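Local coordinates for TlmII (Streptoalloteichus hindustanus, PDB 4HVM), which takes part in tallysomycin biosynthesis as a condensation-domain protein of the nonribosomal peptide synthetase family and probably binds phosphopantetheine, at residues A[107-112]-A[121-126]; A[193-198]-A[336-341]. All blocks are in the same frame, centred on the assembly; numbering follows the deposited sequence.

Contact 1. Residues A[107-112]-A[121-126]; sequences RADRDR and LVRLHL
Asp109, on the last turn of helix 98-110, lowers its carboxylate between Arg123 and His125 of strand 122-128. The packing is closest at OD2, where two donors arrive from opposite faces of the carboxylate plane: Arg123 NH1 lies 2.6 Å from Asp109 OD2 in a salt bridge, and His125 NE2 donates to the same Asp109 OD2 at 3.0 Å. Each donor keeps the oxygen near its own plane, and the imidazole stands 77° from the carboxylate. CG of Asp109 sits anti to the backbone N (chi1 -173°), which carries OD2 out toward the strand. Arg123 NH1 also makes a weak bond to the backbone O of Asp109. On the exposed side, Arg112 folds back so that its NH2 meets Asp109 OD1 at 2.9 Å, on the syn side but tilted about 33° out of the carboxylate plane. The same NH2 rests 3.4 Å from Arg123 CD, over one face of the Arg123 guanidinium; Asp109, bridged to both arginines, probably offsets their like charges. Val139 of strand 133-141 borders the buried part, touching Asp109, Arg123 and His125. This salt-bridge network, with its His-carboxylate bond, ties helix to following strand within the beta-alpha-beta unit 87-91, 98-110, 122-128.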
ATOM      1  N   ARG A 107     -14.380  -2.304   7.197  1.00 15.86           N
ATOM      2  CA  ARG A 107     -14.036  -3.568   6.560  1.00 13.17           C
ATOM      3  C   ARG A 107     -15.199  -4.092   5.728  1.00 18.29           C
ATOM      4  O   ARG A 107     -15.005  -4.586   4.617  1.00 26.11           O
ATOM      5  CB  ARG A 107     -13.655  -4.616   7.605  1.00 11.07           C
ATOM      6  CG  ARG A 107     -12.245  -4.497   8.151  1.00 19.75           C
ATOM      7  CD  ARG A 107     -11.988  -5.568   9.203  1.00 11.15           C
ATOM      8  NE  ARG A 107     -10.615  -5.544   9.698  1.00 25.39           N
ATOM      9  CZ  ARG A 107     -10.128  -6.401  10.591  1.00 28.43           C
ATOM     10  NH1 ARG A 107     -10.907  -7.348  11.090  1.00 32.25           N
ATOM     11  NH2 ARG A 107      -8.865  -6.309  10.983  1.00 25.37           N
ATOM     12  N   ALA A 108     -16.406  -3.983   6.274  1.00 18.70           N
ATOM     13  CA  ALA A 108     -17.598  -4.476   5.597  1.00 20.70           C
ATOM     14  C   ALA A 108     -17.882  -3.696   4.323  1.00 20.28           C
ATOM     15  O   ALA A 108     -18.203  -4.279   3.287  1.00 26.77           O
ATOM     16  CB  ALA A 108     -18.797  -4.421   6.528  1.00 25.85           C
ATOM     17  N   ASP A 109     -17.755  -2.375   4.400  1.00 12.41           N
ATOM     18  CA  ASP A 109     -17.977  -1.525   3.239  1.00 26.28           C
ATOM     19  C   ASP A 109     -16.870  -1.727   2.212  1.00 27.68           C
ATOM     20  O   ASP A 109     -17.080  -1.544   1.014  1.00 35.25           O
ATOM     21  CB  ASP A 109     -18.049  -0.055   3.650  1.00 16.85           C
ATOM     22  CG  ASP A 109     -18.448   0.852   2.501  1.00 22.57           C
ATOM     23  OD1 ASP A 109     -19.660   0.959   2.213  1.00 26.36           O
ATOM     24  OD2 ASP A 109     -17.553   1.458   1.879  1.00 29.14           O
ATOM     25  N   ARG A 110     -15.691  -2.104   2.694  1.00 21.00           N
ATOM     26  CA  ARG A 110     -14.551  -2.378   1.831  1.00 20.20           C
ATOM     27  C   ARG A 110     -14.770  -3.646   1.014  1.00 11.55           C
ATOM     28  O   ARG A 110     -14.337  -3.741  -0.134  1.00 24.59           O
ATOM     29  CB  ARG A 110     -13.282  -2.512   2.674  1.00 16.76           C
ATOM     30  CG  ARG A 110     -12.019  -2.809   1.887  1.00 10.11           C
ATOM     31  CD  ARG A 110     -10.927  -3.299   2.813  1.00 30.09           C
ATOM     32  NE  ARG A 110     -11.299  -4.563   3.441  1.00 32.41           N
ATOM     33  CZ  ARG A 110     -10.646  -5.115   4.457  1.00 34.70           C
ATOM     34  NH1 ARG A 110     -11.064  -6.270   4.955  1.00 39.43           N
ATOM     35  NH2 ARG A 110      -9.582  -4.514   4.976  1.00 23.82           N
ATOM     36  N   ASP A 111     -15.449  -4.616   1.614  1.00 22.51           N
ATOM     37  CA  ASP A 111     -15.643  -5.918   0.986  1.00 26.03           C
ATOM     38  C   ASP A 111     -16.870  -5.942   0.081  1.00 25.78           C
ATOM     39  O   ASP A 111     -17.153  -6.953  -0.562  1.00 24.81           O
ATOM     40  CB  ASP A 111     -15.755  -7.020   2.043  1.00 35.07           C
ATOM     41  CG  ASP A 111     -14.526  -7.102   2.936  1.00 44.76           C
ATOM     42  OD1 ASP A 111     -13.446  -6.613   2.528  1.00 45.91           O
ATOM     43  OD2 ASP A 111     -14.639  -7.662   4.049  1.00 50.35           O
ATOM     44  N   ARG A 112     -17.592  -4.827   0.038  1.00 28.14           N
ATOM     45  CA  ARG A 112     -18.807  -4.727  -0.763  1.00 27.89           C
ATOM     46  C   ARG A 112     -18.463  -4.588  -2.244  1.00 27.24           C
ATOM     47  O   ARG A 112     -17.666  -3.728  -2.619  1.00 39.41           O
ATOM     48  CB  ARG A 112     -19.659  -3.547  -0.290  1.00 29.85           C
ATOM     49  CG  ARG A 112     -21.040  -3.485  -0.915  1.00 42.02           C
ATOM     50  CD  ARG A 112     -21.965  -2.596  -0.101  1.00 45.54           C
ATOM     51  NE  ARG A 112     -21.375  -1.282   0.140  1.00 45.07           N
ATOM     52  CZ  ARG A 112     -21.514  -0.240  -0.672  1.00 41.55           C
ATOM     53  NH1 ARG A 112     -22.227  -0.353  -1.784  1.00 43.63           N
ATOM     54  NH2 ARG A 112     -20.938   0.917  -0.372  1.00 37.16           N
ATOM     55  N   LEU A 121     -16.242   5.137  -6.272  1.00 23.44           N
ATOM     56  CA  LEU A 121     -15.091   4.309  -5.924  1.00 17.86           C
ATOM     57  C   LEU A 121     -14.306   4.870  -4.740  1.00 20.14           C
ATOM     58  O   LEU A 121     -13.335   4.264  -4.284  1.00 19.70           O
ATOM     59  CB  LEU A 121     -14.176   4.132  -7.137  1.00 14.03           C
ATOM     60  CG  LEU A 121     -14.823   3.511  -8.372  1.00 18.77           C
ATOM     61  CD1 LEU A 121     -13.814   3.377  -9.499  1.00 15.45           C
ATOM     62  CD2 LEU A 121     -15.416   2.159  -8.025  1.00 26.37           C
ATOM     63  N   VAL A 122     -14.724   6.034  -4.256  1.00 17.23           N
ATOM     64  CA  VAL A 122     -14.146   6.625  -3.055  1.00 14.79           C
ATOM     65  C   VAL A 122     -15.262   7.028  -2.105  1.00 22.88           C
ATOM     66  O   VAL A 122     -15.959   8.014  -2.337  1.00 26.96           O
ATOM     67  CB  VAL A 122     -13.285   7.854  -3.379  1.00 15.61           C
ATOM     68  CG1 VAL A 122     -12.814   8.523  -2.097  1.00 15.95           C
ATOM     69  CG2 VAL A 122     -12.099   7.456  -4.245  1.00 19.92           C
ATOM     70  N   ARG A 123     -15.433   6.253  -1.039  1.00 22.05           N
ATOM     71  CA  ARG A 123     -16.490   6.508  -0.066  1.00 17.71           C
ATOM     72  C   ARG A 123     -15.925   7.096   1.225  1.00 19.84           C
ATOM     73  O   ARG A 123     -14.994   6.548   1.810  1.00 33.81           O
ATOM     74  CB  ARG A 123     -17.256   5.216   0.233  1.00 23.20           C
ATOM     75  CG  ARG A 123     -18.018   4.672  -0.963  1.00 21.33           C
ATOM     76  CD  ARG A 123     -18.456   3.231  -0.755  1.00 19.25           C
ATOM     77  NE  ARG A 123     -18.060   2.399  -1.886  1.00 29.29           N
ATOM     78  CZ  ARG A 123     -17.430   1.236  -1.775  1.00 27.23           C
ATOM     79  NH1 ARG A 123     -17.130   0.750  -0.578  1.00 27.55           N
ATOM     80  NH2 ARG A 123     -17.105   0.553  -2.865  1.00 31.38           N
ATOM     81  N   LEU A 124     -16.489   8.216   1.662  1.00 16.68           N
ATOM     82  CA  LEU A 124     -16.090   8.823   2.924  1.00 13.43           C
ATOM     83  C   LEU A 124     -17.097   8.444   3.997  1.00 21.32           C
ATOM     84  O   LEU A 124     -18.298   8.641   3.820  1.00 24.24           O
ATOM     85  CB  LEU A 124     -15.982  10.343   2.798  1.00 15.69           C
ATOM     86  CG  LEU A 124     -14.908  10.866   1.852  1.00 18.72           C
ATOM     87  CD1 LEU A 124     -14.833  12.383   1.898  1.00 17.79           C
ATOM     88  CD2 LEU A 124     -13.560  10.247   2.190  1.00 24.73           C
ATOM     89  N   HIS A 125     -16.609   7.888   5.101  1.00 23.34           N
ATOM     90  CA  HIS A 125     -17.475   7.511   6.213  1.00 18.48           C
ATOM     91  C   HIS A 125     -17.337   8.487   7.379  1.00 19.55           C
ATOM     92  O   HIS A 125     -16.227   8.801   7.808  1.00 27.48           O
ATOM     93  CB  HIS A 125     -17.172   6.082   6.674  1.00 14.02           C
ATOM     94  CG  HIS A 125     -17.547   5.029   5.676  1.00 19.07           C
ATOM     95  ND1 HIS A 125     -18.708   4.292   5.772  1.00 22.09           N
ATOM     96  CD2 HIS A 125     -16.914   4.588   4.562  1.00 12.22           C
ATOM     97  CE1 HIS A 125     -18.775   3.445   4.759  1.00 17.00           C
ATOM     98  NE2 HIS A 125     -17.699   3.605   4.011  1.00 20.89           N
ATOM     99  N   LEU A 126     -18.469   8.974   7.879  1.00 16.36           N
ATOM    100  CA  LEU A 126     -18.493   9.818   9.067  1.00 17.74           C
ATOM    101  C   LEU A 126     -19.156   9.026  10.192  1.00 18.53           C
ATOM    102  O   LEU A 126     -20.380   8.990  10.301  1.00 22.23           O
ATOM    103  CB  LEU A 126     -19.256  11.118   8.787  1.00 17.93           C
ATOM    104  CG  LEU A 126     -19.022  12.317   9.709  1.00 42.09           C
ATOM    105  CD1 LEU A 126     -19.360  13.602   8.978  1.00 44.19           C
ATOM    106  CD2 LEU A 126     -19.839  12.211  10.989  1.00 45.35           C
TER

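Contact 2. Residues A[193-198]-A[336-341]; sequences RWWSRR and HDVVDL. With SO4 (sulfate ion), chain E.
Trp195 and Ser196 of helix 185-198 meet Val338 and Leu341 of helix 335-344 through van der Waals packing, apolar at Trp195. Val338 CG2 points over the face of the Trp195 six-membered ring in a CH-pi contact, 4.3 Å from its centroid and 14° off the normal, while Trp194 CZ3 covers the opposite face. Leu341 CD2 packs beside the base of the indole, 3.9 Å from Trp195 CB, and both Leu341 methyls lie against Ser196 OG, CD2 at 3.6 Å. The polar ends are satisfied elsewhere: Trp195 NE1 bonds to His331 O and Ser196 OG to His192 O. Hydrogen bonds gather away from the helix interface, round a sulfate ion. Extended from CG to NE, Arg198 turns its guanidinium over Trp194 NE1; its NH2 gives one bond to Trp194 O at 2.9 Å and another to sulfate O3 at 2.6 Å, and its NH1 reaches sulfate O4 at 2.8 Å. A leucine in place of Arg198 would probably leave the sulfate without these bonds and Trp194 O without its side-chain donor. The axes of segments 193-198 and 336-341 come within 10.6 Å, their N-to-C directions 44° apart, with Leu333, in the loop before helix 335-344, touching Trp195 and Val338, and Leu199 adding to the cover of Leu341.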
ATOM      1  N   ARG A 193      15.658  -4.238 -21.575  1.00 25.93           N
ATOM      2  CA  ARG A 193      16.811  -5.108 -21.768  1.00 27.46           C
ATOM      3  C   ARG A 193      17.357  -5.603 -20.433  1.00 24.18           C
ATOM      4  O   ARG A 193      17.596  -6.796 -20.254  1.00 25.16           O
ATOM      5  CB  ARG A 193      17.916  -4.367 -22.519  1.00 30.05           C
ATOM      6  CG  ARG A 193      18.166  -4.866 -23.930  1.00 52.44           C
ATOM      7  CD  ARG A 193      19.541  -4.428 -24.408  1.00 66.92           C
ATOM      8  NE  ARG A 193      20.606  -4.995 -23.583  1.00 71.61           N
ATOM      9  CZ  ARG A 193      21.789  -4.422 -23.386  1.00 71.29           C
ATOM     10  NH1 ARG A 193      22.067  -3.254 -23.949  1.00 73.90           N
ATOM     11  NH2 ARG A 193      22.695  -5.012 -22.619  1.00 66.30           N
ATOM     12  N   TRP A 194      17.555  -4.669 -19.507  1.00 19.85           N
ATOM     13  CA  TRP A 194      18.132  -4.961 -18.198  1.00 24.40           C
ATOM     14  C   TRP A 194      17.363  -6.060 -17.470  1.00 32.43           C
ATOM     15  O   TRP A 194      17.960  -6.934 -16.841  1.00 41.44           O
ATOM     16  CB  TRP A 194      18.157  -3.689 -17.346  1.00 14.45           C
ATOM     17  CG  TRP A 194      18.986  -3.794 -16.094  1.00 21.21           C
ATOM     18  CD1 TRP A 194      20.310  -3.494 -15.963  1.00 22.98           C
ATOM     19  CD2 TRP A 194      18.540  -4.212 -14.794  1.00 16.79           C
ATOM     20  NE1 TRP A 194      20.719  -3.702 -14.668  1.00 21.44           N
ATOM     21  CE2 TRP A 194      19.652  -4.143 -13.930  1.00 18.37           C
ATOM     22  CE3 TRP A 194      17.312  -4.640 -14.278  1.00 15.65           C
ATOM     23  CZ2 TRP A 194      19.574  -4.485 -12.582  1.00 21.49           C
ATOM     24  CZ3 TRP A 194      17.238  -4.980 -12.935  1.00 13.85           C
ATOM     25  CH2 TRP A 194      18.362  -4.900 -12.105  1.00 16.06           C
ATOM     26  N   TRP A 195      16.039  -6.016 -17.568  1.00 28.91           N
ATOM     27  CA  TRP A 195      15.196  -7.004 -16.907  1.00 28.80           C
ATOM     28  C   TRP A 195      15.087  -8.299 -17.705  1.00 29.56           C
ATOM     29  O   TRP A 195      14.914  -9.372 -17.130  1.00 32.87           O
ATOM     30  CB  TRP A 195      13.810  -6.424 -16.626  1.00 15.69           C
ATOM     31  CG  TRP A 195      13.780  -5.534 -15.425  1.00 14.52           C
ATOM     32  CD1 TRP A 195      13.907  -4.175 -15.404  1.00 17.79           C
ATOM     33  CD2 TRP A 195      13.626  -5.943 -14.063  1.00 19.61           C
ATOM     34  NE1 TRP A 195      13.835  -3.713 -14.112  1.00 18.33           N
ATOM     35  CE2 TRP A 195      13.664  -4.781 -13.269  1.00 13.06           C
ATOM     36  CE3 TRP A 195      13.458  -7.183 -13.437  1.00 17.21           C
ATOM     37  CZ2 TRP A 195      13.538  -4.820 -11.880  1.00 18.47           C
ATOM     38  CZ3 TRP A 195      13.335  -7.221 -12.060  1.00 13.82           C
ATOM     39  CH2 TRP A 195      13.375  -6.049 -11.296  1.00 12.86           C
ATOM     40  N   SER A 196      15.186  -8.198 -19.028  1.00 28.95           N
ATOM     41  CA  SER A 196      15.144  -9.382 -19.885  1.00 29.91           C
ATOM     42  C   SER A 196      16.325 -10.303 -19.617  1.00 30.24           C
ATOM     43  O   SER A 196      16.211 -11.522 -19.730  1.00 33.94           O
ATOM     44  CB  SER A 196      15.131  -8.985 -21.363  1.00 30.22           C
ATOM     45  OG  SER A 196      13.884  -8.403 -21.715  1.00 35.18           O
ATOM     46  N   ARG A 197      17.457  -9.708 -19.257  1.00 27.82           N
ATOM     47  CA  ARG A 197      18.681 -10.458 -19.002  1.00 30.67           C
ATOM     48  C   ARG A 197      18.674 -11.118 -17.623  1.00 32.21           C
ATOM     49  O   ARG A 197      19.318 -12.147 -17.417  1.00 39.03           O
ATOM     50  CB  ARG A 197      19.899  -9.539 -19.154  1.00 39.75           C
ATOM     51  CG  ARG A 197      21.231 -10.190 -18.813  1.00 55.58           C
ATOM     52  CD  ARG A 197      22.384  -9.192 -18.864  1.00 67.01           C
ATOM     53  NE  ARG A 197      23.016  -9.127 -20.179  1.00 71.45           N
ATOM     54  CZ  ARG A 197      22.679  -8.266 -21.134  1.00 71.92           C
ATOM     55  NH1 ARG A 197      21.706  -7.388 -20.928  1.00 75.24           N
ATOM     56  NH2 ARG A 197      23.316  -8.283 -22.299  1.00 67.25           N
ATOM     57  N   ARG A 198      17.930 -10.537 -16.687  1.00 26.59           N
ATOM     58  CA  ARG A 198      17.975 -10.986 -15.295  1.00 28.26           C
ATOM     59  C   ARG A 198      16.818 -11.888 -14.863  1.00 32.05           C
ATOM     60  O   ARG A 198      16.997 -12.758 -14.011  1.00 34.85           O
ATOM     61  CB  ARG A 198      18.102  -9.783 -14.359  1.00 18.15           C
ATOM     62  CG  ARG A 198      19.510  -9.218 -14.328  1.00 22.86           C
ATOM     63  CD  ARG A 198      19.561  -7.835 -13.717  1.00 28.84           C
ATOM     64  NE  ARG A 198      20.909  -7.277 -13.772  1.00 31.63           N
ATOM     65  CZ  ARG A 198      21.455  -6.744 -14.861  1.00 33.27           C
ATOM     66  NH1 ARG A 198      22.688  -6.259 -14.813  1.00 41.92           N
ATOM     67  NH2 ARG A 198      20.770  -6.694 -15.998  1.00 25.65           N
ATOM     68  N   HIS A 336       3.949  -3.936 -13.543  1.00 13.11           N
ATOM     69  CA  HIS A 336       3.097  -4.610 -14.512  1.00 14.39           C
ATOM     70  C   HIS A 336       3.872  -4.944 -15.781  1.00 22.22           C
ATOM     71  O   HIS A 336       3.628  -5.971 -16.412  1.00 24.09           O
ATOM     72  CB  HIS A 336       1.857  -3.770 -14.832  1.00 14.94           C
ATOM     73  CG  HIS A 336       2.162  -2.447 -15.461  1.00 31.24           C
ATOM     74  ND1 HIS A 336       2.293  -2.284 -16.823  1.00 37.03           N
ATOM     75  CD2 HIS A 336       2.348  -1.221 -14.916  1.00 27.45           C
ATOM     76  CE1 HIS A 336       2.555  -1.017 -17.090  1.00 37.10           C
ATOM     77  NE2 HIS A 336       2.594  -0.351 -15.950  1.00 31.72           N
ATOM     78  N   ASP A 337       4.818  -4.081 -16.141  1.00 20.09           N
ATOM     79  CA  ASP A 337       5.665  -4.316 -17.304  1.00 20.97           C
ATOM     80  C   ASP A 337       6.656  -5.438 -17.025  1.00 24.69           C
ATOM     81  O   ASP A 337       7.025  -6.189 -17.928  1.00 29.06           O
ATOM     82  CB  ASP A 337       6.404  -3.041 -17.710  1.00 21.18           C
ATOM     83  CG  ASP A 337       5.506  -2.053 -18.431  1.00 34.20           C
ATOM     84  OD1 ASP A 337       4.685  -2.493 -19.266  1.00 38.09           O
ATOM     85  OD2 ASP A 337       5.624  -0.836 -18.165  1.00 35.76           O
ATOM     86  N   VAL A 338       7.083  -5.548 -15.769  1.00 17.81           N
ATOM     87  CA  VAL A 338       7.962  -6.635 -15.350  1.00 16.78           C
ATOM     88  C   VAL A 338       7.212  -7.962 -15.378  1.00 28.10           C
ATOM     89  O   VAL A 338       7.729  -8.965 -15.870  1.00 31.85           O
ATOM     90  CB  VAL A 338       8.539  -6.387 -13.940  1.00 13.12           C
ATOM     91  CG1 VAL A 338       9.218  -7.639 -13.410  1.00 13.22           C
ATOM     92  CG2 VAL A 338       9.516  -5.228 -13.967  1.00 27.00           C
ATOM     93  N   VAL A 339       5.988  -7.953 -14.856  1.00 30.91           N
ATOM     94  CA  VAL A 339       5.140  -9.143 -14.826  1.00 23.98           C
ATOM     95  C   VAL A 339       4.856  -9.664 -16.231  1.00 29.03           C
ATOM     96  O   VAL A 339       5.004 -10.857 -16.503  1.00 30.11           O
ATOM     97  CB  VAL A 339       3.812  -8.867 -14.096  1.00 15.66           C
ATOM     98  CG1 VAL A 339       2.786  -9.942 -14.420  1.00 16.95           C
ATOM     99  CG2 VAL A 339       4.042  -8.770 -12.594  1.00 14.34           C
ATOM    100  N   ASP A 340       4.450  -8.762 -17.120  1.00 32.78           N
ATOM    101  CA  ASP A 340       4.211  -9.108 -18.517  1.00 37.92           C
ATOM    102  C   ASP A 340       5.456  -9.727 -19.140  1.00 31.53           C
ATOM    103  O   ASP A 340       5.372 -10.712 -19.872  1.00 29.84           O
ATOM    104  CB  ASP A 340       3.799  -7.867 -19.316  1.00 50.92           C
ATOM    105  CG  ASP A 340       2.441  -7.322 -18.900  1.00 66.24           C
ATOM    106  OD1 ASP A 340       1.616  -8.109 -18.387  1.00 72.21           O
ATOM    107  OD2 ASP A 340       2.197  -6.109 -19.091  1.00 69.05           O
ATOM    108  N   LEU A 341       6.611  -9.141 -18.839  1.00 31.22           N
ATOM    109  CA  LEU A 341       7.878  -9.609 -19.391  1.00 30.87           C
ATOM    110  C   LEU A 341       8.233 -11.001 -18.881  1.00 31.85           C
ATOM    111  O   LEU A 341       8.646 -11.867 -19.651  1.00 44.24           O
ATOM    112  CB  LEU A 341       9.000  -8.625 -19.064  1.00 24.13           C
ATOM    113  CG  LEU A 341      10.383  -8.962 -19.618  1.00 23.41           C
ATOM    114  CD1 LEU A 341      10.331  -9.159 -21.127  1.00 28.12           C
ATOM    115  CD2 LEU A 341      11.371  -7.868 -19.252  1.00 23.28           C
TER
HETATM  116  S   SO4 E 501      23.639  -5.011 -17.947  1.00 76.93           S
HETATM  117  O1  SO4 E 501      24.483  -6.009 -18.597  1.00 82.02           O
HETATM  118  O2  SO4 E 501      23.587  -3.783 -18.741  1.00 74.20           O
HETATM  119  O3  SO4 E 501      22.288  -5.554 -17.832  1.00 80.82           O
HETATM  120  O4  SO4 E 501      24.191  -4.714 -16.627  1.00 67.30           O

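Overall arrangement
Contact 1 and contact 2 lie on opposite sides of the chain's centre, their own centres 35 Å apart and their nearest atoms about 18 Å apart, so neither touches the other. They follow in series: 107-112 pairs with 121-126 across a short loop, whereas 193-198 reaches 336-341 only after 137 intervening residues. Contact 1 is a local, charged tie on the five-stranded mixed sheet, and contact 2 a long-range, mainly apolar helix pairing; the centre of contact 2 lies about 22 Å from the chain's centre, that of contact 1 about 17 Å. The sulfate, probably from the crystallisation liquor, belongs to contact 2 alone and sits among Arg193, Arg197 and Arg198; it gives no evidence for a substrate site.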